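Local coordinates for mandelate racemase/muconate lactonizing enzyme-like protein (Rubrobacter xylanophilus DSM 9941, PDB 3CYJ) that belongs to the mandelate racemase/muconate lactonizing enzyme family and binds a sodium ion through carboxylates in its barrel domain, at residues E221-S226 with R233-R238; P255-L260 with D265-D270; L205-A208 with R213-G216; E176-A181 with L191-N196. All blocks are in the same frame, centred on the assembly; numbering follows the deposited sequence.

Overall arrangement
All four contacts lie in the enolase-type barrel domain; contacts 1, 2 and 4 join a helix to a neighbouring strand or loop, whereas contact 3 lies within helix 201-215. Contacts 1 and 4 meet at the sodium ion: residues 221-226 supply two carboxylates and residues 191-196 the third, with centres about 17 Å apart, and Glu-221 N lies 2.8 Å from Val-193 O where the two strands pair. Contact 2 adjoins this site through Gln-268, whose NE2 makes a weak hydrogen bond to Glu-221 OE2 of contact 1; its centre is about 13 Å from that of contact 1. Contact 3 sits away from the metal, its centre about 10 Å from that of contact 4, where Glu-214 packs against Val-178.

Contact 1 of 4, residues E221-S226 with R233-R238. With NA (sodium ion), chain E.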
# COMPACT_ATOMS: atom_id res chain seq x y z
N GLU A 221 25.69 -10.65 2.62
CA GLU A 221 24.84 -11.33 3.57
C GLU A 221 24.67 -10.54 4.90
O GLU A 221 25.64 -10.01 5.47
CB GLU A 221 25.40 -12.71 3.84
CG GLU A 221 24.41 -13.54 4.63
CD GLU A 221 25.03 -14.85 5.12
OE1 GLU A 221 26.00 -15.34 4.48
OE2 GLU A 221 24.54 -15.36 6.17
N GLU A 222 23.42 -10.48 5.38
CA GLU A 222 23.13 -9.87 6.67
C GLU A 222 23.75 -8.50 6.87
O GLU A 222 24.39 -8.23 7.90
CB GLU A 222 23.55 -10.80 7.80
CG GLU A 222 22.57 -11.99 7.95
CD GLU A 222 23.01 -13.06 8.98
OE1 GLU A 222 24.14 -12.98 9.52
OE2 GLU A 222 22.22 -14.01 9.24
N PRO A 223 23.49 -7.59 5.90
CA PRO A 223 24.12 -6.28 6.05
C PRO A 223 23.58 -5.58 7.31
O PRO A 223 24.33 -4.86 7.98
CB PRO A 223 23.70 -5.54 4.79
CG PRO A 223 22.35 -6.22 4.36
CD PRO A 223 22.51 -7.66 4.78
N VAL A 224 22.28 -5.74 7.58
CA VAL A 224 21.68 -5.17 8.78
C VAL A 224 21.11 -6.32 9.60
O VAL A 224 21.07 -7.46 9.12
CB VAL A 224 20.56 -4.12 8.47
CG1 VAL A 224 21.14 -2.91 7.80
CG2 VAL A 224 19.39 -4.75 7.67
N SER A 225 20.66 -6.03 10.83
CA SER A 225 19.94 -7.09 11.57
C SER A 225 18.86 -7.73 10.72
O SER A 225 18.07 -7.02 10.10
CB SER A 225 19.25 -6.55 12.78
OG SER A 225 18.32 -7.54 13.26
N SER A 226 18.80 -9.07 10.70
CA SER A 226 17.81 -9.75 9.86
C SER A 226 16.40 -9.62 10.42
O SER A 226 15.42 -9.97 9.74
CB SER A 226 18.15 -11.24 9.66
N ARG A 233 15.02 -4.53 2.77
CA ARG A 233 14.20 -4.20 1.60
C ARG A 233 14.82 -2.99 0.95
O ARG A 233 14.90 -2.93 -0.27
CB ARG A 233 12.75 -3.93 2.04
CG ARG A 233 11.66 -4.05 0.97
CD ARG A 233 10.26 -4.37 1.59
NE ARG A 233 9.82 -3.33 2.54
CZ ARG A 233 9.45 -3.55 3.81
NH1 ARG A 233 9.44 -4.79 4.32
NH2 ARG A 233 9.07 -2.52 4.59
N LEU A 234 15.27 -2.03 1.78
CA LEU A 234 15.96 -0.85 1.28
C LEU A 234 17.21 -1.25 0.49
O LEU A 234 17.47 -0.71 -0.62
CB LEU A 234 16.35 0.11 2.42
CG LEU A 234 17.41 1.17 2.01
CD1 LEU A 234 16.71 2.39 1.39
CD2 LEU A 234 18.42 1.65 3.12
N LEU A 235 18.01 -2.17 1.06
CA LEU A 235 19.22 -2.58 0.39
C LEU A 235 18.96 -3.44 -0.86
O LEU A 235 19.73 -3.41 -1.82
CB LEU A 235 20.16 -3.33 1.33
CG LEU A 235 20.96 -2.32 2.13
CD1 LEU A 235 20.92 -2.87 3.50
CD2 LEU A 235 22.39 -2.25 1.60
N ARG A 236 17.89 -4.22 -0.80
CA ARG A 236 17.43 -4.97 -2.00
C ARG A 236 17.14 -3.97 -3.13
O ARG A 236 17.68 -4.10 -4.21
CB ARG A 236 16.20 -5.79 -1.65
CG ARG A 236 15.93 -6.93 -2.60
CD ARG A 236 15.09 -6.50 -3.74
NE ARG A 236 13.93 -5.68 -3.36
CZ ARG A 236 12.76 -6.13 -2.89
NH1 ARG A 236 12.53 -7.43 -2.68
NH2 ARG A 236 11.82 -5.26 -2.62
N ASP A 237 16.36 -2.93 -2.84
CA ASP A 237 15.97 -1.96 -3.84
C ASP A 237 17.09 -1.06 -4.30
O ASP A 237 17.08 -0.68 -5.44
CB ASP A 237 14.86 -1.07 -3.30
CG ASP A 237 13.60 -1.84 -2.93
OD1 ASP A 237 13.38 -2.93 -3.47
OD2 ASP A 237 12.83 -1.34 -2.08
N ARG A 238 18.05 -0.71 -3.45
CA ARG A 238 18.97 0.37 -3.79
C ARG A 238 20.39 -0.12 -4.06
O ARG A 238 21.20 0.61 -4.67
CB ARG A 238 19.01 1.39 -2.63
CG ARG A 238 17.84 2.36 -2.50
CD ARG A 238 17.90 3.53 -3.54
NE ARG A 238 19.23 4.14 -3.74
CZ ARG A 238 19.79 5.04 -2.92
NH1 ARG A 238 19.15 5.48 -1.80
NH2 ARG A 238 21.02 5.51 -3.20
NA NA E . 25.70 -14.94 8.46
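CG of Leu-235 stands beside its own backbone N and anti to its carbonyl carbon (chi1 -83°), a setting that carries CD1 away from helix 229-238 and onto Pro-223 in the loop after strand 219-221. The proline ring and the leucine branch overlap alongside one another, running opposite ways. One methyl meets two ring carbons: CD1 of Leu-235 is 3.7 Å from CG of Pro-223 and 4.1 Å from CB of Pro-223. Val-224 adds a more distant apolar neighbour, its CG1 lying 4.3 Å from CD1 of Leu-235. All three residues are buried. Ala-204 of helix 201-215 touches both Pro-223 and Leu-235, while Leu-232 packs on Pro-223 and Val-224, so the junction belongs to a wider apolar layer between helices and loop.

Elsewhere on the helix, Arg-236 grips Asp-237 side-on in a salt bridge. Its NE at 2.8 Å and its NH2 at 2.9 Å both donate to OD1 of Asp-237, which lies within 1° of the guanidinium plane; NE approaches it from 36° above the carboxylate plane.

Just ahead of the proline the chemistry changes. OE2 of Glu-221 binds the sodium ion at 2.6 Å and OE1 of Glu-222 at 2.7 Å, with Asp-194 as the third carboxylate ligand and Lys-164 in a salt bridge with Glu-221 OE1. Two successive carboxylates thus converge on a cation while Pro-223 and Val-224 pack on Leu-235, which implies that the residues just after the metal ligands meet the helix through apolar atoms alone, with no hydrogen bond between the two segments.

Contact 2 of 4, residues P255-L260 with D265-D270; sequences PQLHDL and DILQAD
Leu-267 meets Leu-257 and Leu-260 through a single methyl group, within the beta-alpha-beta unit formed by strand 244-247, helix 254-261 and strand 266-269 of the enolase-type barrel. CD1 of Leu-267 lies 3.7 Å from CD2 of Leu-260 and 3.9 Å from CD2 of Leu-257, and so fits between two leucines placed three residues apart on the helix. The crossings differ: Leu-257 meets Leu-267 at about a right angle, Leu-260 at a slant. The strand leucine reaches this position with CG opposite its backbone N (chi1 180°), which brings the branch close to the helix although its first bond does not point straight there.

The backbones set the spacing. Helix 255-260 and strand 266-269 run roughly antiparallel, at 154°, with their axes 9.6 Å apart at closest approach; CA of Leu-260 and CA of Leu-267 are separated by 7.5 Å. That gap is bridged by aliphatic side chains, with no hydrogen bond between the segments.

Further out, helix 283-290 flanks the cluster: Leu-257 touches Val-283, and Leu-267 touches Ile-286 and Cys-287. Leu-260 reaches Leu-232 of helix 229-238, so the leucines link three barrel helices to one strand. On the same strand, Gln-268 is held by a hydrogen bond between its OE1 and Tyr-219 OH, and its NE2 makes a weak one to Glu-221 OE2, an oxygen that also binds sodium. The Leu-257 side chain also nears the strand backbone: its CD2 stands 4.3 Å from the carbonyl O of Gln-268.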
# COMPACT_ATOMS: atom_id res chain seq x y z
N PRO A 255 5.81 -18.31 8.11
CA PRO A 255 5.40 -16.94 7.82
C PRO A 255 6.56 -15.94 7.98
O PRO A 255 6.58 -14.89 7.29
CB PRO A 255 4.27 -16.65 8.83
CG PRO A 255 3.89 -17.94 9.39
CD PRO A 255 5.02 -18.93 9.19
N GLN A 256 7.51 -16.27 8.87
CA GLN A 256 8.76 -15.48 8.96
C GLN A 256 9.61 -15.56 7.69
O GLN A 256 10.02 -14.54 7.15
CB GLN A 256 9.59 -15.88 10.18
CG GLN A 256 9.10 -15.23 11.43
CD GLN A 256 9.67 -15.88 12.65
OE1 GLN A 256 10.61 -16.69 12.56
NE2 GLN A 256 9.12 -15.52 13.82
N LEU A 257 9.85 -16.78 7.21
CA LEU A 257 10.51 -17.00 5.90
C LEU A 257 9.74 -16.31 4.78
O LEU A 257 10.34 -15.66 3.91
CB LEU A 257 10.68 -18.48 5.62
CG LEU A 257 11.83 -19.11 6.39
CD1 LEU A 257 12.04 -20.53 5.92
CD2 LEU A 257 13.16 -18.31 6.32
N HIS A 258 8.42 -16.43 4.84
CA HIS A 258 7.55 -15.75 3.91
C HIS A 258 7.68 -14.20 3.95
O HIS A 258 7.62 -13.54 2.92
CB HIS A 258 6.10 -16.17 4.18
CG HIS A 258 5.11 -15.34 3.44
ND1 HIS A 258 4.56 -14.19 3.96
CD2 HIS A 258 4.60 -15.46 2.18
CE1 HIS A 258 3.75 -13.64 3.07
NE2 HIS A 258 3.76 -14.39 1.98
N ASP A 259 7.79 -13.62 5.16
CA ASP A 259 8.06 -12.18 5.27
C ASP A 259 9.47 -11.88 4.73
O ASP A 259 9.64 -10.96 3.95
CB ASP A 259 7.94 -11.70 6.71
CG ASP A 259 6.45 -11.69 7.23
OD1 ASP A 259 5.50 -11.62 6.40
OD2 ASP A 259 6.27 -11.76 8.48
N LEU A 260 10.47 -12.66 5.11
CA LEU A 260 11.83 -12.42 4.59
C LEU A 260 11.92 -12.52 3.07
O LEU A 260 12.58 -11.69 2.47
CB LEU A 260 12.82 -13.41 5.19
CG LEU A 260 14.29 -13.05 5.09
CD1 LEU A 260 14.51 -11.68 5.73
CD2 LEU A 260 15.15 -14.10 5.80
N ASP A 265 17.23 -10.77 -2.07
CA ASP A 265 17.47 -11.42 -3.36
C ASP A 265 17.67 -12.93 -3.18
O ASP A 265 17.38 -13.72 -4.10
CB ASP A 265 18.70 -10.82 -4.06
CG ASP A 265 18.62 -9.29 -4.21
OD1 ASP A 265 17.63 -8.80 -4.81
OD2 ASP A 265 19.51 -8.56 -3.72
N ILE A 266 18.24 -13.34 -2.04
CA ILE A 266 18.54 -14.73 -1.80
C ILE A 266 18.12 -15.16 -0.38
O ILE A 266 18.51 -14.54 0.60
CB ILE A 266 20.06 -15.07 -2.02
CG1 ILE A 266 20.53 -14.65 -3.42
CG2 ILE A 266 20.32 -16.58 -1.83
CD1 ILE A 266 21.89 -15.08 -3.77
N LEU A 267 17.30 -16.21 -0.28
CA LEU A 267 16.80 -16.66 0.99
C LEU A 267 17.71 -17.76 1.54
O LEU A 267 18.16 -18.63 0.78
CB LEU A 267 15.37 -17.16 0.85
CG LEU A 267 14.67 -17.69 2.13
CD1 LEU A 267 14.66 -16.63 3.16
CD2 LEU A 267 13.25 -17.99 1.90
N GLN A 268 18.00 -17.71 2.84
CA GLN A 268 18.84 -18.70 3.46
C GLN A 268 18.09 -19.38 4.56
O GLN A 268 17.25 -18.77 5.20
CB GLN A 268 20.05 -18.05 4.10
CG GLN A 268 20.86 -17.21 3.18
CD GLN A 268 21.96 -16.48 3.89
OE1 GLN A 268 22.99 -16.25 3.33
NE2 GLN A 268 21.72 -16.07 5.13
N ALA A 269 18.39 -20.66 4.79
CA ALA A 269 17.99 -21.31 6.02
C ALA A 269 19.05 -22.35 6.43
O ALA A 269 19.93 -22.72 5.66
CB ALA A 269 16.55 -21.88 5.92
N ASP A 270 19.01 -22.75 7.69
CA ASP A 270 20.01 -23.64 8.25
C ASP A 270 19.25 -24.88 8.66
O ASP A 270 18.39 -24.82 9.53
CB ASP A 270 20.61 -22.93 9.45
CG ASP A 270 21.67 -23.75 10.20
OD1 ASP A 270 21.59 -25.01 10.27
OD2 ASP A 270 22.54 -23.11 10.79

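Contact 3 of 4, residues L205-A208 with R213-G216; sequences LYWA and REAG
Trp-207 and Glu-214, seven residues apart on helix 201-215, meet with the carboxylate at the rim of the indole: OE1 of Glu-214 lies 4.1 Å from CZ3 of Trp-207, close to the ring plane. The ring and carboxylate planes are turned 70° against each other, so the two flat groups do not stack. Glu-214 gets there with CG beside its backbone N (chi1 -82°) and a bend at the next torsion (149°).

Tyr-206 turns its edge to one face of the indole, its CE2 3.6 Å above the plane of Trp-207 and over the ring centre, an edge-to-face approach with the two ring planes nearly perpendicular. Its own partner across the contact is Arg-213, again seven residues on, whose NH1 approaches the ring obliquely and loosely, 4.4 Å from CE1 of Tyr-206.

Polar links between the segments run through water. One water donates to Tyr-206 O at 2.6 Å and accepts from Arg-213 NH1 at 2.8 Å, lying in the guanidinium plane. A second is 2.9 Å from Tyr-206 OH and donates to Glu-214 OE2 over 3.2 Å. Both bridges link Tyr-206 to residues about two turns further along the same helix.

Trp-207 also stacks with Tyr-199 and touches Pro-175, while Glu-214 packs on Pro-175, Val-178 and Arg-179. The tryptophan and glutamate therefore face helix 174-185, in the unit where helix 201-215 connects strand 190-194 with strand 219-221.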
# COMPACT_ATOMS: atom_id res chain seq x y z
N LEU A 205 24.40 0.43 2.82
CA LEU A 205 24.29 0.92 1.44
C LEU A 205 25.65 1.42 0.95
O LEU A 205 26.05 1.10 -0.15
CB LEU A 205 23.23 2.00 1.27
CG LEU A 205 22.95 2.53 -0.17
CD1 LEU A 205 22.51 1.45 -1.15
CD2 LEU A 205 21.84 3.60 -0.11
N TYR A 206 26.39 2.16 1.77
CA TYR A 206 27.74 2.61 1.37
C TYR A 206 28.63 1.41 1.01
O TYR A 206 29.29 1.41 -0.06
CB TYR A 206 28.40 3.50 2.44
CG TYR A 206 29.85 3.72 2.12
CD1 TYR A 206 30.23 4.73 1.25
CD2 TYR A 206 30.85 2.88 2.66
CE1 TYR A 206 31.56 4.90 0.91
CE2 TYR A 206 32.15 3.04 2.33
CZ TYR A 206 32.51 4.06 1.46
OH TYR A 206 33.83 4.23 1.11
N TRP A 207 28.65 0.40 1.88
CA TRP A 207 29.58 -0.72 1.72
C TRP A 207 29.22 -1.65 0.59
O TRP A 207 30.11 -2.19 -0.02
CB TRP A 207 29.79 -1.52 3.02
CG TRP A 207 30.66 -0.77 3.96
CD1 TRP A 207 30.28 -0.16 5.14
CD2 TRP A 207 32.06 -0.46 3.78
NE1 TRP A 207 31.35 0.48 5.69
CE2 TRP A 207 32.46 0.32 4.87
CE3 TRP A 207 33.00 -0.80 2.80
CZ2 TRP A 207 33.80 0.78 5.04
CZ3 TRP A 207 34.31 -0.36 2.96
CH2 TRP A 207 34.69 0.43 4.07
N ALA A 208 27.93 -1.87 0.32
CA ALA A 208 27.55 -2.66 -0.82
C ALA A 208 28.25 -2.07 -2.09
O ALA A 208 28.78 -2.82 -2.90
CB ALA A 208 26.01 -2.69 -1.01
N ARG A 213 33.05 -1.95 -6.02
CA ARG A 213 34.13 -1.24 -6.72
C ARG A 213 35.51 -1.76 -6.34
O ARG A 213 36.36 -1.98 -7.20
CB ARG A 213 34.08 0.26 -6.42
CG ARG A 213 32.82 0.99 -6.90
CD ARG A 213 32.89 2.54 -6.67
NE ARG A 213 32.90 2.94 -5.24
CZ ARG A 213 31.80 3.17 -4.52
NH1 ARG A 213 31.88 3.52 -3.22
NH2 ARG A 213 30.61 3.04 -5.10
N GLU A 214 35.73 -1.95 -5.04
CA GLU A 214 37.03 -2.36 -4.51
C GLU A 214 37.41 -3.77 -4.93
O GLU A 214 38.57 -4.02 -5.19
CB GLU A 214 37.03 -2.28 -2.98
CG GLU A 214 37.29 -0.92 -2.49
CD GLU A 214 36.63 -0.59 -1.17
OE1 GLU A 214 36.35 -1.53 -0.38
OE2 GLU A 214 36.39 0.64 -0.95
N ALA A 215 36.45 -4.70 -4.97
CA ALA A 215 36.82 -6.10 -5.23
C ALA A 215 35.81 -6.87 -6.01
O ALA A 215 35.92 -8.09 -6.10
CB ALA A 215 37.14 -6.88 -3.94
N GLY A 216 34.82 -6.20 -6.57
CA GLY A 216 33.86 -6.91 -7.42
C GLY A 216 33.02 -7.99 -6.73
O GLY A 216 32.82 -9.09 -7.28
O HOH W 1 29.41 3.30 -1.88
O HOH W 2 36.25 2.61 1.54

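Contact 4 of 4, residues E176-A181 with L191-N196. With NA (sodium ion), chain E.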
# COMPACT_ATOMS: atom_id res chain seq x y z
N GLU A 176 41.19 -3.05 2.37
CA GLU A 176 42.33 -3.91 2.06
C GLU A 176 42.13 -5.39 2.29
O GLU A 176 42.74 -6.19 1.60
CB GLU A 176 43.67 -3.41 2.63
CG GLU A 176 43.76 -3.35 4.10
CD GLU A 176 45.23 -3.07 4.57
OE1 GLU A 176 45.39 -2.46 5.66
OE2 GLU A 176 46.21 -3.46 3.85
N ARG A 177 41.25 -5.77 3.23
CA ARG A 177 40.99 -7.19 3.43
C ARG A 177 40.28 -7.77 2.20
O ARG A 177 40.61 -8.85 1.76
CB ARG A 177 40.21 -7.45 4.73
CG ARG A 177 40.98 -7.00 5.98
CD ARG A 177 40.26 -7.32 7.27
NE ARG A 177 40.01 -8.75 7.47
CZ ARG A 177 40.88 -9.61 7.99
NH1 ARG A 177 42.11 -9.18 8.35
NH2 ARG A 177 40.54 -10.90 8.14
N VAL A 178 39.32 -7.03 1.63
CA VAL A 178 38.66 -7.53 0.41
C VAL A 178 39.57 -7.49 -0.83
O VAL A 178 39.54 -8.40 -1.66
CB VAL A 178 37.28 -6.85 0.08
CG1 VAL A 178 36.25 -7.15 1.18
CG2 VAL A 178 37.41 -5.35 -0.12
N ARG A 179 40.39 -6.45 -0.94
CA ARG A 179 41.42 -6.38 -1.99
C ARG A 179 42.41 -7.53 -1.92
O ARG A 179 42.73 -8.12 -2.95
CB ARG A 179 42.11 -5.02 -1.99
CG ARG A 179 41.20 -3.98 -2.68
CD ARG A 179 41.89 -2.66 -2.94
NE ARG A 179 42.47 -2.17 -1.70
CZ ARG A 179 42.04 -1.07 -1.07
NH1 ARG A 179 41.03 -0.35 -1.63
NH2 ARG A 179 42.65 -0.68 0.08
N ALA A 180 42.85 -7.87 -0.70
CA ALA A 180 43.72 -9.03 -0.45
C ALA A 180 43.08 -10.36 -0.80
O ALA A 180 43.74 -11.28 -1.33
CB ALA A 180 44.17 -9.07 1.04
N ALA A 181 41.80 -10.49 -0.49
CA ALA A 181 41.05 -11.70 -0.86
C ALA A 181 40.93 -11.82 -2.39
O ALA A 181 41.03 -12.91 -2.94
CB ALA A 181 39.62 -11.69 -0.16
N LEU A 191 33.45 -13.70 -5.18
CA LEU A 191 33.74 -13.31 -3.80
C LEU A 191 32.50 -12.80 -3.06
O LEU A 191 31.90 -11.82 -3.48
CB LEU A 191 34.89 -12.29 -3.71
CG LEU A 191 35.34 -11.82 -2.32
CD1 LEU A 191 35.84 -12.97 -1.37
CD2 LEU A 191 36.32 -10.67 -2.40
N MET A 192 32.15 -13.46 -1.95
CA MET A 192 30.94 -13.18 -1.21
C MET A 192 31.31 -12.63 0.16
O MET A 192 32.29 -13.07 0.77
CB MET A 192 30.18 -14.51 -1.03
CG MET A 192 29.96 -15.39 -2.35
SD MET A 192 29.56 -17.10 -2.05
CE MET A 192 27.99 -16.88 -1.20
N VAL A 193 30.55 -11.66 0.68
CA VAL A 193 30.80 -11.13 2.05
C VAL A 193 29.61 -11.32 3.01
O VAL A 193 28.45 -11.36 2.61
CB VAL A 193 31.35 -9.66 2.07
CG1 VAL A 193 32.72 -9.53 1.23
CG2 VAL A 193 30.30 -8.64 1.62
N ASP A 194 29.93 -11.43 4.30
CA ASP A 194 28.94 -11.59 5.32
C ASP A 194 29.23 -10.58 6.42
O ASP A 194 30.33 -10.56 6.95
CB ASP A 194 28.95 -13.04 5.84
CG ASP A 194 27.87 -13.31 6.88
OD1 ASP A 194 27.06 -12.42 7.30
OD2 ASP A 194 27.85 -14.45 7.37
N ALA A 195 28.23 -9.75 6.76
CA ALA A 195 28.42 -8.65 7.73
C ALA A 195 27.85 -9.04 9.11
O ALA A 195 28.09 -8.35 10.12
CB ALA A 195 27.78 -7.36 7.21
N ASN A 196 27.09 -10.14 9.14
CA ASN A 196 26.48 -10.63 10.37
C ASN A 196 25.80 -9.50 11.14
O ASN A 196 26.01 -9.34 12.37
CB ASN A 196 27.56 -11.32 11.26
CG ASN A 196 28.05 -12.63 10.64
OD1 ASN A 196 27.45 -13.67 10.90
ND2 ASN A 196 29.06 -12.57 9.73
NA NA E . 25.70 -14.94 8.46
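Val-178 and Ala-181 face Leu-191 and Val-193 where helix 176-181 runs at 150° to strand 191-194, the axes 10.4 Å apart at their closest. Leu-191 carries much of the contact: with CG set opposite its backbone N (chi1 -178°), its CD2 comes 4.1 Å from CB of Ala-181 and 4.0 Å from the carbonyl O of Val-178. Two residues along the strand, CG1 of Val-193 meets CG1 of Val-178 at 4.3 Å. No hydrogen bond crosses, and all four residues are buried. Leu-152 of helix 145-157 touches both Ala-181 and Leu-191, and Phe-211 of helix 201-215 touches Val-178, so helices 145-157 and 201-215 border this layer. The helix and strand belong to the beta-alpha-beta unit that starts at strand 162-166.

Asp-194 ends the strand. Its OD2 is the metal-bonded oxygen, 2.5 Å from the sodium ion, and also accepts a hydrogen bond from Lys-166 NZ. OD1 of Asp-194, itself 3.1 Å from the ion, is used in an Asx turn: Asn-196 N donates to Asp-194 OD1 over 2.9 Å, approaching from 41° above the carboxylate plane.

Leu-191 and Val-193 pack on the helix while Asp-194 turns to the metal. This division implies an apolar interface behind a charged site, and the Asx turn and the lysine bond would limit how far the ligand carboxylate can rotate.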